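Local coordinates for protein protease VP4 (PDB 2GEF) that acts as the birnavirus protease, cleaving peptide bonds with a serine/lysine catalytic dyad, and probably helps to process the viral polyprotein, at residues Ala68-Asp73 with Val98-Asp103; Arg56-Pro61 with Thr105-Ala110; Val25-Gly30 with Leu47-Arg52. All coordinates share one frame; numbering follows the deposited sequence.

Interaction 1: residues Ala68-Asp73 with Val98-Asp103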
# COMPACT_ATOMS: atom_id res chain seq x y z
N ALA A 68 11.10 -7.53 -4.76
CA ALA A 68 10.43 -8.80 -4.97
C ALA A 68 10.14 -8.90 -6.45
O ALA A 68 10.03 -7.83 -7.16
CB ALA A 68 9.11 -8.90 -4.15
N LEU A 69 10.02 -10.14 -6.94
CA LEU A 69 9.58 -10.34 -8.29
C LEU A 69 8.04 -10.41 -8.33
O LEU A 69 7.36 -10.83 -7.36
CB LEU A 69 10.37 -11.47 -9.08
CG LEU A 69 11.91 -11.46 -9.27
CD1 LEU A 69 12.55 -12.73 -9.90
CD2 LEU A 69 12.48 -10.21 -10.08
N THR A 70 7.49 -9.76 -9.36
CA THR A 70 6.09 -9.87 -9.73
C THR A 70 5.87 -11.17 -10.51
O THR A 70 6.76 -11.96 -10.68
CB THR A 70 5.64 -8.70 -10.61
OG1 THR A 70 6.26 -8.92 -11.88
CG2 THR A 70 6.13 -7.37 -10.04
N GLY A 71 4.64 -11.48 -10.79
CA GLY A 71 4.32 -12.81 -11.38
C GLY A 71 4.72 -12.93 -12.85
O GLY A 71 4.76 -14.03 -13.37
N ASP A 72 5.01 -11.79 -13.52
CA ASP A 72 5.68 -11.78 -14.80
C ASP A 72 7.14 -11.26 -14.67
O ASP A 72 7.63 -10.69 -15.63
CB ASP A 72 4.89 -10.87 -15.81
CG ASP A 72 4.50 -9.48 -15.27
OD1 ASP A 72 4.67 -9.17 -14.06
OD2 ASP A 72 3.98 -8.65 -16.03
N ASP A 73 7.81 -11.36 -13.52
CA ASP A 73 9.25 -11.18 -13.46
C ASP A 73 9.78 -9.77 -13.49
O ASP A 73 10.94 -9.56 -13.84
CB ASP A 73 10.00 -11.96 -14.54
CG ASP A 73 10.19 -13.46 -14.16
OD1 ASP A 73 10.53 -13.70 -12.99
OD2 ASP A 73 9.99 -14.36 -15.03
N VAL A 98 0.47 -11.32 -8.75
CA VAL A 98 0.29 -10.17 -9.60
C VAL A 98 1.30 -9.98 -10.78
O VAL A 98 2.51 -10.03 -10.64
CB VAL A 98 0.22 -8.88 -8.68
CG1 VAL A 98 1.54 -8.57 -8.14
CG2 VAL A 98 -0.52 -7.70 -9.41
N LYS A 99 0.73 -9.60 -11.91
CA LYS A 99 1.49 -9.50 -13.10
C LYS A 99 1.25 -8.00 -13.41
O LYS A 99 0.15 -7.51 -13.42
CB LYS A 99 0.89 -10.46 -14.19
CG LYS A 99 1.55 -11.87 -14.23
CD LYS A 99 0.67 -12.76 -15.12
CE LYS A 99 0.88 -14.36 -15.04
NZ LYS A 99 0.31 -15.09 -13.86
N THR A 100 2.30 -7.26 -13.53
CA THR A 100 2.22 -5.83 -13.63
C THR A 100 2.67 -5.28 -14.98
O THR A 100 2.36 -4.16 -15.20
CB THR A 100 3.02 -5.19 -12.60
OG1 THR A 100 4.36 -5.62 -12.77
CG2 THR A 100 2.37 -5.51 -11.08
N ARG A 101 3.38 -6.05 -15.86
CA ARG A 101 4.08 -5.50 -17.07
C ARG A 101 4.99 -4.18 -16.83
O ARG A 101 5.42 -3.47 -17.74
CB ARG A 101 3.15 -5.35 -18.31
CG ARG A 101 1.62 -5.24 -18.05
CD ARG A 101 0.71 -5.04 -19.29
NE ARG A 101 -0.42 -4.18 -18.83
CZ ARG A 101 -0.24 -2.92 -18.40
NH1 ARG A 101 1.00 -2.42 -18.43
NH2 ARG A 101 -1.23 -2.21 -17.90
N THR A 102 5.40 -3.95 -15.58
CA THR A 102 6.28 -2.83 -15.30
C THR A 102 6.98 -3.08 -13.94
O THR A 102 6.46 -3.76 -13.04
CB THR A 102 5.47 -1.49 -15.31
OG1 THR A 102 6.34 -0.41 -14.94
CG2 THR A 102 4.20 -1.54 -14.24
N ASP A 103 8.16 -2.50 -13.79
CA ASP A 103 8.72 -2.37 -12.44
C ASP A 103 7.95 -1.38 -11.60
O ASP A 103 7.34 -0.47 -12.11
CB ASP A 103 10.22 -1.93 -12.50
CG ASP A 103 11.11 -2.97 -13.24
OD1 ASP A 103 10.73 -4.09 -13.43
OD2 ASP A 103 12.23 -2.65 -13.66
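Asp72, inside the type I turn that runs from Thr70 to Asp73 between strands 67-69 and 75-77, grips the backbone of the loop at Thr100 and Arg101. Its CG lies between the backbone N and the carbonyl carbon (chi1 48°), and this brings the carboxylate round to the two amides. Arg101 N donates to the syn lone pair of Asp72 OD2 at 2.7 Å. Thr100 N reaches OD1 of Asp72 at 3.1 Å, also on the syn side but 30° out of the carboxylate plane. From the opposite face of that plane Thr70 OG1 gives Asp72 OD1 a second bond of 2.7 Å, so the carboxylate is tied both to its own turn and to the partner loop. Such a fork of N-H groups should help to stabilise the negative charge. Lys99 lays its CG against the peptide of Gly71 and Asp72, 3.6 Å from Gly71 C, while Thr70 CG2 touches Thr100 OG1 at 3.7 Å. Behind the loop, Val98 and Thr100 pack on helix 138-146. One backbone bond completes the join, a short one of 2.6 Å from Gly71 N to Val98 O, with an N-H...O angle of 163°.

Interaction 2: residues Arg56-Pro61 with Thr105-Ala110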
# COMPACT_ATOMS: atom_id res chain seq x y z
N ARG A 56 13.73 4.77 -7.26
CA ARG A 56 14.87 4.47 -6.36
C ARG A 56 15.49 5.77 -5.76
O ARG A 56 15.87 5.83 -4.54
CB ARG A 56 15.89 3.63 -7.10
CG ARG A 56 15.32 2.27 -7.26
CD ARG A 56 16.08 1.30 -8.23
NE ARG A 56 16.89 0.45 -7.38
CZ ARG A 56 17.97 -0.21 -7.85
NH1 ARG A 56 18.23 -0.13 -9.18
NH2 ARG A 56 18.78 -0.90 -6.99
N ASP A 57 15.55 6.81 -6.59
CA ASP A 57 16.16 8.08 -6.15
C ASP A 57 15.46 8.71 -5.00
O ASP A 57 15.92 9.70 -4.50
CB ASP A 57 16.15 9.16 -7.23
CG ASP A 57 14.80 9.37 -7.87
OD1 ASP A 57 14.25 8.40 -8.37
OD2 ASP A 57 14.31 10.51 -7.89
N LEU A 58 14.28 8.18 -4.71
CA LEU A 58 13.36 8.73 -3.72
C LEU A 58 13.34 7.84 -2.44
O LEU A 58 12.85 8.29 -1.37
CB LEU A 58 11.96 8.83 -4.27
CG LEU A 58 11.56 10.03 -5.14
CD1 LEU A 58 10.13 9.81 -5.59
CD2 LEU A 58 11.77 11.46 -4.60
N MSE A 59 13.89 6.61 -2.57
CA MSE A 59 14.08 5.68 -1.44
C MSE A 59 15.20 6.07 -0.55
O MSE A 59 16.22 6.60 -1.06
CB MSE A 59 14.46 4.32 -1.98
CG MSE A 59 13.25 3.72 -2.81
SE MSE A 59 13.55 2.08 -3.65
CE MSE A 59 13.29 0.97 -2.15
N SER A 60 15.10 5.73 0.74
CA SER A 60 16.33 5.58 1.62
C SER A 60 17.39 4.63 0.97
O SER A 60 16.98 3.68 0.26
CB SER A 60 15.89 5.00 3.00
OG SER A 60 17.02 4.81 3.79
N PRO A 61 18.72 4.83 1.21
CA PRO A 61 19.72 3.81 0.68
C PRO A 61 19.55 2.37 1.32
O PRO A 61 19.79 1.32 0.72
CB PRO A 61 21.08 4.43 1.07
CG PRO A 61 20.80 5.93 1.37
CD PRO A 61 19.38 6.02 1.84
N THR A 105 8.13 0.90 -7.70
CA THR A 105 8.84 1.21 -6.52
C THR A 105 7.82 1.56 -5.49
O THR A 105 6.83 2.23 -5.84
CB THR A 105 9.67 2.49 -6.84
OG1 THR A 105 10.52 2.19 -7.92
CG2 THR A 105 10.60 2.76 -5.73
N ILE A 106 7.99 1.16 -4.23
CA ILE A 106 7.05 1.59 -3.17
C ILE A 106 7.84 2.48 -2.17
O ILE A 106 9.06 2.37 -2.02
CB ILE A 106 6.40 0.35 -2.46
CG1 ILE A 106 7.51 -0.50 -1.88
CG2 ILE A 106 5.66 -0.47 -3.48
CD1 ILE A 106 7.20 -1.59 -0.85
N LEU A 107 7.16 3.44 -1.60
CA LEU A 107 7.77 4.51 -0.80
C LEU A 107 6.92 4.82 0.41
O LEU A 107 5.65 4.96 0.28
CB LEU A 107 7.95 5.84 -1.60
CG LEU A 107 8.77 5.69 -2.93
CD1 LEU A 107 8.46 6.85 -3.91
CD2 LEU A 107 10.18 5.59 -2.65
N PRO A 108 7.55 4.99 1.58
CA PRO A 108 6.65 5.37 2.72
C PRO A 108 6.15 6.76 2.48
O PRO A 108 6.84 7.53 1.92
CB PRO A 108 7.55 5.24 3.99
CG PRO A 108 8.97 4.85 3.42
CD PRO A 108 8.97 4.90 1.94
N VAL A 109 4.91 7.09 2.85
CA VAL A 109 4.42 8.47 2.71
C VAL A 109 3.69 9.00 4.04
O VAL A 109 2.83 8.26 4.61
CB VAL A 109 3.50 8.55 1.53
CG1 VAL A 109 4.13 7.87 0.29
CG2 VAL A 109 2.20 7.87 1.82
N ALA A 110 3.96 10.25 4.47
CA ALA A 110 3.25 10.83 5.60
C ALA A 110 1.92 11.47 5.28
O ALA A 110 1.17 11.66 6.15
CB ALA A 110 4.10 11.85 6.18
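The chain around Met59 passes 6.4 Å from strand 104-109, measured between Met59 CA and Leu107 CA, too far for the two backbones to pair, so side chains fill the gap. This is apolar packing of a short 3-10 segment, 56-58, over one face of the mixed sheet, and the segment is held in shape by the bond from Met59 N to Arg56 O. Leu107 points at the 3-10 segment and splits its two methyls between neighbours. Leu107 CD1 meets Leu58 CD1 at 3.8 Å, and Leu107 CD2 lies 3.6 Å from Met59 CG; both pairs of side chains cross at about a right angle. Phe27 of strand 22-27 touches Leu58 and Leu107 as well, so the contact also reaches the neighbouring antiparallel sheet.

Met59, present as selenomethionine, runs extended through chi2, which brings SE to the strand, and the chain bends beyond it at chi3 (80°). Trp77 of the adjacent strand 75-77 packs against both Met59 and Thr105, and also carries a cation-pi contact with Arg56, whose side chain leads off away from strand 104-109. Ile106 sits on the other face of the strand, its side chain about 10 Å from that of the nucleophile Ser136. Thr105 divides its two branches: OG1 is taken up by bonds to Gly53 O and His55 N, while Thr105 CG2, anti to the backbone N, is left to the hydrophobic side, where it meets SE of Met59 at 3.7 Å.

Interaction 3: residues Val25-Gly30 with Leu47-Arg52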
# COMPACT_ATOMS: atom_id res chain seq x y z
N VAL A 25 6.57 15.42 -3.38
CA VAL A 25 6.74 15.15 -4.80
C VAL A 25 5.38 14.98 -5.42
O VAL A 25 4.36 14.53 -4.80
CB VAL A 25 7.79 13.99 -5.20
CG1 VAL A 25 8.22 13.11 -4.09
CG2 VAL A 25 7.45 13.21 -6.60
N HIS A 26 5.39 15.36 -6.69
CA HIS A 26 4.18 15.42 -7.44
C HIS A 26 4.17 14.13 -8.26
O HIS A 26 5.13 13.84 -9.02
CB HIS A 26 4.14 16.65 -8.33
CG HIS A 26 2.97 16.63 -9.20
ND1 HIS A 26 1.68 16.58 -8.70
CD2 HIS A 26 2.86 16.55 -10.55
CE1 HIS A 26 0.83 16.51 -9.71
NE2 HIS A 26 1.52 16.49 -10.84
N PHE A 27 3.09 13.36 -8.06
CA PHE A 27 2.86 12.12 -8.75
C PHE A 27 1.55 12.30 -9.52
O PHE A 27 0.48 12.70 -8.98
CB PHE A 27 2.67 10.97 -7.73
CG PHE A 27 3.95 10.48 -7.14
CD1 PHE A 27 4.22 10.65 -5.78
CD2 PHE A 27 4.94 9.89 -7.92
CE1 PHE A 27 5.46 10.22 -5.23
CE2 PHE A 27 6.17 9.48 -7.34
CZ PHE A 27 6.37 9.62 -6.00
N THR A 28 1.64 11.93 -10.78
CA THR A 28 0.49 11.87 -11.61
C THR A 28 -0.21 10.49 -11.53
O THR A 28 -1.29 10.29 -12.08
CB THR A 28 0.90 12.16 -13.07
OG1 THR A 28 1.93 11.25 -13.46
CG2 THR A 28 1.34 13.59 -13.24
N ASP A 29 0.38 9.55 -10.80
CA ASP A 29 -0.10 8.18 -10.69
C ASP A 29 0.58 7.42 -9.56
O ASP A 29 1.65 7.76 -9.23
CB ASP A 29 0.06 7.38 -12.07
CG ASP A 29 1.43 7.59 -12.78
OD1 ASP A 29 1.53 8.49 -13.61
OD2 ASP A 29 2.45 6.90 -12.58
N GLY A 30 0.01 6.29 -9.07
CA GLY A 30 0.49 5.60 -7.89
C GLY A 30 -0.72 5.08 -7.12
O GLY A 30 -1.80 5.50 -7.37
N LEU A 47 0.98 4.40 5.67
CA LEU A 47 0.87 4.24 4.18
C LEU A 47 2.13 4.30 3.45
O LEU A 47 3.06 4.93 3.87
CB LEU A 47 -0.04 5.31 3.65
CG LEU A 47 -1.44 5.11 4.26
CD1 LEU A 47 -2.24 6.25 3.65
CD2 LEU A 47 -2.15 3.80 4.05
N TYR A 48 2.17 3.57 2.37
CA TYR A 48 3.20 3.61 1.33
C TYR A 48 2.44 3.79 0.03
O TYR A 48 1.26 3.44 -0.05
CB TYR A 48 4.00 2.29 1.23
CG TYR A 48 5.11 2.03 2.27
CD1 TYR A 48 4.91 2.21 3.64
CD2 TYR A 48 6.32 1.59 1.87
CE1 TYR A 48 5.93 1.95 4.57
CE2 TYR A 48 7.33 1.36 2.77
CZ TYR A 48 7.17 1.54 4.10
OH TYR A 48 8.33 1.22 4.94
N ILE A 49 3.14 4.27 -0.95
CA ILE A 49 2.58 4.51 -2.27
C ILE A 49 3.35 3.67 -3.18
O ILE A 49 4.51 3.67 -3.01
CB ILE A 49 2.61 5.96 -2.78
CG1 ILE A 49 1.61 6.03 -3.96
CG2 ILE A 49 4.09 6.51 -3.08
CD1 ILE A 49 1.40 7.33 -4.48
N ALA A 50 2.68 2.80 -3.96
CA ALA A 50 3.36 2.07 -5.05
C ALA A 50 3.24 2.98 -6.31
O ALA A 50 2.09 3.45 -6.66
CB ALA A 50 2.63 0.85 -5.35
N VAL A 51 4.38 3.18 -6.97
CA VAL A 51 4.40 3.98 -8.31
C VAL A 51 5.09 3.16 -9.31
O VAL A 51 6.11 2.52 -9.02
CB VAL A 51 5.06 5.41 -8.13
CG1 VAL A 51 4.66 6.37 -9.39
CG2 VAL A 51 4.42 6.04 -6.93
N ARG A 52 4.54 3.10 -10.49
CA ARG A 52 5.29 2.45 -11.63
C ARG A 52 6.56 3.18 -12.10
O ARG A 52 6.65 4.40 -12.13
CB ARG A 52 4.34 2.01 -12.76
CG ARG A 52 3.42 3.14 -13.41
CD ARG A 52 2.86 2.77 -14.79
NE ARG A 52 2.11 3.88 -15.43
CZ ARG A 52 0.85 4.19 -15.16
NH1 ARG A 52 0.32 5.16 -15.85
NH2 ARG A 52 0.13 3.61 -14.16
O HOH W 1 5.07 6.55 -13.05
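Where strand 22-27 of the three-stranded antiparallel sheet gives way to the link into strand 31-38, the chain packs against strand 43-52 of the mixed sheet. Phe27 and Val51 make the apolar centre. Val51 CG2 stands over one face of the Phe27 ring, 4.1 Å from its centroid and 20° off the normal, in a CH-pi contact, while Val51 CG1 touches Phe27 CD2 at 3.8 Å. Val25 CG2 covers the opposite ring face. Gly30, in an extended conformation with positive phi (142°), brings its CA within 2.9 Å of Ala50 O, a CA-H...O contact.

At the edge, the carboxylate of Asp29 lies flat over the guanidinium of Arg52, the planes 5° apart. Asp29 OD2 sits 4.2 Å from Arg52 NE, well out of the guanidinium plane, so attraction of charge rather than an N-H bond links them. A water does bond, donating to Asp29 OD2 at 2.7 Å and to Arg52 O at 2.8 Å. Thr28 OG1 holds the other oxygen, OD1. Arg52 NH2 continues to Ala144 O in helix 138-146 and to Leu147 O, while Phe27 leans on strand 120-126 and Ile49 is flanked by strands 31-38 and 104-109.

In the fold
Along the chain interaction 3 closes first, at residue 52; interaction 2 then spans 56 to 110, with interaction 1 nested inside its loop. Interactions 2 and 3 have centres 10 Å apart, because strands 104-109 and 43-52 are antiparallel neighbours, probably bonded from Thr105 O to Val51 N and from Leu107 O to Ile49 N. Interaction 1 lies about 19 Å from interaction 2 and 17 Å from interaction 3 between centres, touching the latter where Thr102 packs on Arg52. Interaction 3 joins the mixed sheet to the three-stranded one, interaction 2 lays the 56-58 segment over it, and interaction 1 ties the 70-73 turn to the loop that enters strand 104-109.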